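Beta-galactosidase (Trichoderma reesei, PDB 3OG2) probably hydrolyses terminal non-reducing beta-D-galactose residues of beta-D-galactosides, as a glycoside hydrolase of family 35. Local coordinates at residues A[297-300]-A[301-305]; A[444-447]-A[448-451]. All coordinates share one frame; numbering follows the deposited sequence.

Both contacts are local, and they follow one another along the chain without nesting or crossing. Contact 1 comes first, in the family 35 TIM-barrel region, at the joint where helix 292-298 ends and helix 301-313 begins. Contact 2 comes later, in the range of beta-galactosidase domain 2, where a tight turn links strand 443-445 of a three-stranded sheet to strand 450-459 of an eight-stranded one. Their centres lie about 13 Å apart and R305 joins them: its NE probably donates to R448 O at 2.8 Å, while its guanidinium also reaches sugar beside contact 1. The second helix of contact 1 is thus tied directly to the turn of contact 2.

Contact 1 of 2, residues A[297-300]-A[301-305]; sequences ALVN and HEFER. With MAN (alpha-D-mannopyranose), chain B; MAN (alpha-D-mannopyranose), chain C.
N300 folds its carboxamide back over the first turn of helix 301-313, where OD1 meets the backbone N of F303 at 3.0 Å. The bond is nearly straight (170°) and runs almost along the C=O axis of the amide; E302 N adds a weak second bond to the same oxygen. With chi1 at 72°, CG sits between the backbone N and the carbonyl carbon, and this tucks OD1 over the two amides. The other end of the group faces a glycan attached to the protein: ND2 donates to O4 of the chain C mannose at 3.2 Å and, more weakly, to its O3 and to E302 OE1. Replacing this side chain by an alanine is likely to leave the F303 amide without its capping acceptor and the mannose O4 without the ND2 donor.

The H301 ring and R305 guanidinium lie side by side, NH1 in the ring plane, and E302 CG rests 3.6 Å above a face of each. H301 and E302 meet at O4 of the chain B mannose, which accepts from H301 NE2 at 2.9 Å and donates to E302 OE2 at 2.7 Å. R305 NH2 binds mainly the adjacent O3, at 3.1 Å, and reaches O4 weakly, with NH1 a second donor to O3.

Away from the sugars, V299 and F303 lie alongside each other, both touching L242. The N300 carbonyl receives E304 N at 3.1 Å, opening the helical bonding. This is an asparagine N-cap at a sharp break between helices, its amide also binding a glycan on the family 35 barrel domain.

Contact 2 of 2, residues A[444-447]-A[448-451]; sequences TLTG and RDSK
L445 lays its isobutyl group against the D449 backbone, CD1 coming within 3.6 Å of D449 O and 4.0 Å of K451 CG. CG of L445 stands anti to its own backbone N (chi1 -172°), which carries the branch across from the outgoing to the returning chain. H412 of strand 406-412 packs on the same leucine.

G447 occupies the bend between the two arms. With R448 it forms the central pair of a beta turn, R448 taking left-handed helical backbone angles, and D449 N closes the turn through a weak, bent bond to T446 O at 3.4 Å. The T446 carbonyl has a further donor in H412 NE2. The R448 chain runs away from the turn, fully extended, NE bonded to S416 O and NH1 to S250 O, with W252 in cation-pi contact.

D449 points back into the turn, its CB 3.5 Å from T446 O, and its carboxylate is the polar centre. OD2 receives K451 NZ at 3.0 Å on the syn side, 22° out of the carboxylate plane, in a salt bridge. It also accepts from a water at 2.7 Å, and that water in turn takes the N-H of T446 at 2.8 Å. OD1 accepts a weak bond from S450 N. Outside the turn R552 forms a salt bridge with D449, and E491 does so with K451.

One buried carboxylate is therefore shared by K451 and R552, with R305 a weak, more distant third, and by an amide and a water, an environment likely to favour its ionised form; the water and K451 link it to both arms of the turn.

Contact 1 of 2, residues A[297-300]-A[301-305]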
ATOM      1  N   ALA A 297       3.756  -7.652  12.339  1.00 10.08           N
ATOM      2  CA  ALA A 297       3.950  -8.880  13.138  1.00 10.37           C
ATOM      3  C   ALA A 297       2.656  -9.704  13.115  1.00  9.88           C
ATOM      4  O   ALA A 297       2.772 -10.925  13.157  1.00 12.82           O
ATOM      5  CB  ALA A 297       4.341  -8.536  14.552  1.00 12.00           C
ATOM      6  N   LEU A 298       1.517  -9.063  13.015  1.00 11.30           N
ATOM      7  CA  LEU A 298       0.258  -9.789  12.880  1.00 10.99           C
ATOM      8  C   LEU A 298       0.253 -10.409  11.490  1.00 10.50           C
ATOM      9  O   LEU A 298       0.117 -11.620  11.315  1.00 11.68           O
ATOM     10  CB  LEU A 298      -0.941  -8.844  13.070  1.00 13.21           C
ATOM     11  CG  LEU A 298      -2.309  -9.468  12.778  1.00 14.38           C
ATOM     12  CD1 LEU A 298      -2.643 -10.621  13.734  1.00 15.56           C
ATOM     13  CD2 LEU A 298      -3.412  -8.409  12.858  1.00 21.18           C
ATOM     14  N   VAL A 299       0.429  -9.568  10.485  1.00 10.49           N
ATOM     15  CA  VAL A 299       0.286 -10.041   9.105  1.00  9.98           C
ATOM     16  C   VAL A 299       1.681 -10.391   8.580  1.00  8.49           C
ATOM     17  O   VAL A 299       2.222  -9.720   7.699  1.00  9.97           O
ATOM     18  CB  VAL A 299      -0.433  -9.005   8.238  1.00 12.60           C
ATOM     19  CG1 VAL A 299      -0.698  -9.576   6.858  1.00 16.47           C
ATOM     20  CG2 VAL A 299      -1.743  -8.537   8.919  1.00 18.10           C
ATOM     21  N   ASN A 300       2.236 -11.453   9.162  1.00  8.65           N
ATOM     22  CA  ASN A 300       3.666 -11.748   8.929  1.00  7.94           C
ATOM     23  C   ASN A 300       3.864 -12.884   7.947  1.00  7.50           C
ATOM     24  O   ASN A 300       2.933 -13.287   7.219  1.00  8.42           O
ATOM     25  CB  ASN A 300       4.302 -11.992  10.303  1.00  9.90           C
ATOM     26  CG  ASN A 300       3.871 -13.327  10.918  1.00 10.34           C
ATOM     27  OD1 ASN A 300       2.963 -13.975  10.426  1.00 10.56           O
ATOM     28  ND2 ASN A 300       4.546 -13.723  11.973  1.00 12.98           N
ATOM     29  N   HIS A 301       5.078 -13.431   7.879  1.00  7.95           N
ATOM     30  CA  HIS A 301       5.337 -14.511   6.912  1.00  7.98           C
ATOM     31  C   HIS A 301       4.520 -15.764   7.195  1.00  7.55           C
ATOM     32  O   HIS A 301       4.219 -16.551   6.291  1.00  8.82           O
ATOM     33  CB  HIS A 301       6.858 -14.806   6.890  1.00  8.69           C
ATOM     34  CG  HIS A 301       7.368 -15.405   8.140  1.00  8.69           C
ATOM     35  ND1 HIS A 301       7.672 -14.706   9.286  1.00 10.80           N
ATOM     36  CD2 HIS A 301       7.640 -16.721   8.386  1.00  9.28           C
ATOM     37  CE1 HIS A 301       8.110 -15.597  10.218  1.00 10.85           C
ATOM     38  NE2 HIS A 301       8.091 -16.808   9.693  1.00 13.32           N
ATOM     39  N   GLU A 302       4.199 -15.986   8.483  1.00  7.75           N
ATOM     40  CA  GLU A 302       3.402 -17.146   8.875  1.00  7.46           C
ATOM     41  C   GLU A 302       1.973 -17.000   8.360  1.00  7.35           C
ATOM     42  O   GLU A 302       1.377 -17.938   7.836  1.00  8.14           O
ATOM     43  CB  GLU A 302       3.408 -17.334  10.397  1.00  8.73           C
ATOM     44  CG  GLU A 302       4.809 -17.678  10.883  1.00 10.74           C
ATOM     45  CD  GLU A 302       4.941 -17.740  12.382  1.00 15.15           C
ATOM     46  OE1 GLU A 302       4.228 -16.959  13.057  1.00 18.69           O
ATOM     47  OE2 GLU A 302       5.805 -18.494  12.864  1.00 19.22           O
ATOM     48  N   PHE A 303       1.436 -15.794   8.576  1.00  7.83           N
ATOM     49  CA  PHE A 303       0.123 -15.518   7.995  0.50  6.92           C
ATOM     50  C   PHE A 303       0.148 -15.812   6.504  1.00  7.12           C
ATOM     51  O   PHE A 303      -0.767 -16.400   5.933  1.00  8.13           O
ATOM     52  CB  PHE A 303      -0.250 -14.053   8.315  0.50  8.45           C
ATOM     53  CG  PHE A 303      -1.249 -13.498   7.319  0.50  8.17           C
ATOM     54  CD1 PHE A 303      -2.602 -13.692   7.512  0.50  9.58           C
ATOM     55  CD2 PHE A 303      -0.868 -12.764   6.196  0.50 10.48           C
ATOM     56  CE1 PHE A 303      -3.537 -13.210   6.605  0.50  9.00           C
ATOM     57  CE2 PHE A 303      -1.763 -12.290   5.262  0.50 11.31           C
ATOM     58  CZ  PHE A 303      -3.118 -12.506   5.473  0.50  8.97           C
ATOM     59  N   GLU A 304       1.179 -15.336   5.793  1.00  7.84           N
ATOM     60  CA  GLU A 304       1.189 -15.533   4.322  1.00  7.85           C
ATOM     61  C   GLU A 304       1.195 -16.995   3.965  1.00  8.25           C
ATOM     62  O   GLU A 304       0.447 -17.468   3.095  1.00  8.66           O
ATOM     63  CB  GLU A 304       2.413 -14.868   3.648  1.00  7.92           C
ATOM     64  CG  GLU A 304       2.338 -13.331   3.812  1.00  8.28           C
ATOM     65  CD  GLU A 304       3.542 -12.708   3.138  1.00  7.52           C
ATOM     66  OE1 GLU A 304       4.650 -13.382   3.149  1.00  8.39           O
ATOM     67  OE2 GLU A 304       3.457 -11.571   2.692  1.00  8.42           O
ATOM     68  N   ARG A 305       2.077 -17.782   4.625  1.00  8.06           N
ATOM     69  CA  ARG A 305       2.127 -19.184   4.117  1.00  9.92           C
ATOM     70  C   ARG A 305       0.846 -19.923   4.495  1.00  9.31           C
ATOM     71  O   ARG A 305       0.392 -20.721   3.652  1.00 10.35           O
ATOM     72  CB  ARG A 305       3.394 -19.845   4.543  1.00 14.07           C
ATOM     73  CG  ARG A 305       3.502 -19.967   6.039  1.00 13.07           C
ATOM     74  CD  ARG A 305       5.025 -20.067   6.395  1.00 13.09           C
ATOM     75  NE  ARG A 305       5.085 -20.446   7.796  1.00 10.96           N
ATOM     76  CZ  ARG A 305       6.209 -20.592   8.515  1.00 10.90           C
ATOM     77  NH1 ARG A 305       7.438 -20.348   8.025  1.00 11.85           N
ATOM     78  NH2 ARG A 305       6.077 -20.993   9.784  1.00 11.13           N
TER
HETATM   79  C1  MAN B   5      11.863 -20.232  12.476  1.00 11.01           C
HETATM   80  C2  MAN B   5      10.994 -21.283  11.812  1.00 11.12           C
HETATM   81  C3  MAN B   5       9.791 -20.671  11.090  1.00 11.78           C
HETATM   82  C4  MAN B   5       9.044 -19.790  12.083  1.00 11.64           C
HETATM   83  C5  MAN B   5       9.983 -18.698  12.623  1.00 13.25           C
HETATM   84  C6  MAN B   5       9.271 -17.901  13.744  1.00 17.89           C
HETATM   85  O2  MAN B   5      10.541 -22.111  12.871  1.00 14.52           O
HETATM   86  O3  MAN B   5       8.942 -21.683  10.596  1.00 12.34           O
HETATM   87  O4  MAN B   5       7.991 -19.160  11.396  1.00 11.38           O
HETATM   88  O5  MAN B   5      11.089 -19.352  13.241  1.00 11.79           O
HETATM   89  O6  MAN B   5      10.076 -16.793  14.110  1.00 28.81           O
HETATM   90  C1  MAN C   7       9.984 -11.930  14.819  1.00 18.22           C
HETATM   91  C2  MAN C   7       8.742 -12.762  15.257  1.00 20.16           C
HETATM   92  C3  MAN C   7       7.726 -12.731  14.082  1.00 24.69           C
HETATM   93  C4  MAN C   7       7.287 -11.292  13.779  1.00 20.39           C
HETATM   94  C5  MAN C   7       8.534 -10.440  13.493  1.00 20.22           C
HETATM   95  C6  MAN C   7       8.060  -8.951  13.576  1.00 21.93           C
HETATM   96  O2  MAN C   7       8.206 -12.205  16.422  1.00 27.11           O
HETATM   97  O3  MAN C   7       6.490 -13.372  14.453  1.00 26.35           O
HETATM   98  O4  MAN C   7       6.573 -11.352  12.525  1.00 19.22           O
HETATM   99  O5  MAN C   7       9.561 -10.642  14.451  1.00 20.79           O
HETATM  100  O6  MAN C   7       9.163  -8.229  12.989  1.00 23.49           O

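Contact 2 of 2, residues A[444-447]-A[448-451]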
ATOM      1  N   THR A 444       7.331 -33.396   8.539  1.00 10.54           N
ATOM      2  CA  THR A 444       7.111 -32.492   9.658  1.00 11.83           C
ATOM      3  C   THR A 444       6.383 -31.258   9.164  1.00 10.64           C
ATOM      4  O   THR A 444       6.735 -30.689   8.123  1.00 12.03           O
ATOM      5  CB  THR A 444       8.492 -32.033  10.258  1.00 14.53           C
ATOM      6  OG1 THR A 444       9.148 -33.206  10.781  1.00 18.50           O
ATOM      7  CG2 THR A 444       8.319 -31.043  11.404  1.00 21.54           C
ATOM      8  N   LEU A 445       5.380 -30.838   9.916  1.00 11.28           N
ATOM      9  CA  LEU A 445       4.705 -29.538   9.685  1.00 11.73           C
ATOM     10  C   LEU A 445       4.918 -28.750  10.978  1.00 11.43           C
ATOM     11  O   LEU A 445       4.314 -29.111  12.020  1.00 13.13           O
ATOM     12  CB  LEU A 445       3.229 -29.714   9.297  1.00 13.38           C
ATOM     13  CG  LEU A 445       2.586 -28.376   8.865  1.00 11.88           C
ATOM     14  CD1 LEU A 445       3.077 -27.969   7.499  1.00 13.30           C
ATOM     15  CD2 LEU A 445       1.069 -28.506   8.894  1.00 14.73           C
ATOM     16  N   THR A 446       5.759 -27.737  10.985  1.00 11.01           N
ATOM     17  CA  THR A 446       6.032 -26.958  12.206  1.00 11.32           C
ATOM     18  C   THR A 446       4.959 -25.906  12.407  1.00 10.57           C
ATOM     19  O   THR A 446       3.970 -25.840  11.616  1.00 11.83           O
ATOM     20  CB  THR A 446       7.446 -26.340  12.136  1.00 13.03           C
ATOM     21  OG1 THR A 446       7.518 -25.392  11.061  1.00 13.33           O
ATOM     22  CG2 THR A 446       8.485 -27.432  11.866  1.00 14.58           C
ATOM     23  N   GLY A 447       5.044 -25.100  13.442  1.00 10.90           N
ATOM     24  CA  GLY A 447       3.962 -24.213  13.802  1.00 12.01           C
ATOM     25  C   GLY A 447       3.634 -23.172  12.731  1.00 11.00           C
ATOM     26  O   GLY A 447       4.542 -22.600  12.118  1.00 11.75           O
ATOM     27  N   ARG A 448       2.340 -22.955  12.540  1.00 10.99           N
ATOM     28  CA  ARG A 448       1.860 -21.932  11.559  1.00  9.86           C
ATOM     29  C   ARG A 448       2.589 -22.025  10.242  1.00  8.74           C
ATOM     30  O   ARG A 448       3.023 -21.034   9.645  1.00 10.43           O
ATOM     31  CB  ARG A 448       1.942 -20.538  12.187  1.00 10.98           C
ATOM     32  CG  ARG A 448       0.871 -20.475  13.272  1.00 10.72           C
ATOM     33  CD  ARG A 448       0.792 -19.120  13.938  1.00 11.37           C
ATOM     34  NE  ARG A 448      -0.288 -19.155  14.921  1.00 10.94           N
ATOM     35  CZ  ARG A 448      -0.656 -18.135  15.681  1.00 11.25           C
ATOM     36  NH1 ARG A 448      -0.048 -16.962  15.573  1.00 12.25           N
ATOM     37  NH2 ARG A 448      -1.647 -18.321  16.549  1.00 12.14           N
ATOM     38  N   ASP A 449       2.674 -23.256   9.752  1.00 10.54           N
ATOM     39  CA  ASP A 449       3.190 -23.524   8.400  1.00  9.81           C
ATOM     40  C   ASP A 449       2.124 -24.250   7.606  1.00 10.00           C
ATOM     41  O   ASP A 449       1.232 -24.902   8.162  1.00 10.58           O
ATOM     42  CB  ASP A 449       4.501 -24.313   8.468  1.00 12.31           C
ATOM     43  CG  ASP A 449       5.262 -24.212   7.171  1.00 11.96           C
ATOM     44  OD1 ASP A 449       4.927 -23.430   6.225  1.00 13.09           O
ATOM     45  OD2 ASP A 449       6.256 -24.976   6.982  1.00 15.94           O
ATOM     46  N   SER A 450       2.226 -24.123   6.303  1.00  9.35           N
ATOM     47  CA  SER A 450       1.379 -24.884   5.359  1.00  9.33           C
ATOM     48  C   SER A 450       2.246 -25.214   4.153  1.00  9.68           C
ATOM     49  O   SER A 450       3.111 -24.439   3.776  1.00 10.27           O
ATOM     50  CB  SER A 450       0.190 -24.019   4.965  1.00 10.05           C
ATOM     51  OG  SER A 450      -0.618 -24.663   4.002  1.00 10.66           O
ATOM     52  N   LYS A 451       2.023 -26.387   3.564  1.00 10.37           N
ATOM     53  CA  LYS A 451       2.851 -26.822   2.450  1.00 11.04           C
ATOM     54  C   LYS A 451       1.984 -27.224   1.295  1.00  8.45           C
ATOM     55  O   LYS A 451       0.866 -27.654   1.529  1.00 10.50           O
ATOM     56  CB  LYS A 451       3.712 -28.033   2.838  1.00 15.69           C
ATOM     57  CG  LYS A 451       4.711 -27.573   3.918  1.00 19.07           C
ATOM     58  CD  LYS A 451       6.042 -28.266   3.859  1.00 19.28           C
ATOM     59  CE  LYS A 451       6.772 -27.985   5.171  1.00 18.80           C
ATOM     60  NZ  LYS A 451       7.641 -26.783   4.993  1.00 15.29           N
TER
HETATM   61  O   HOH W   1       6.785 -27.237   8.387  1.00 13.58           O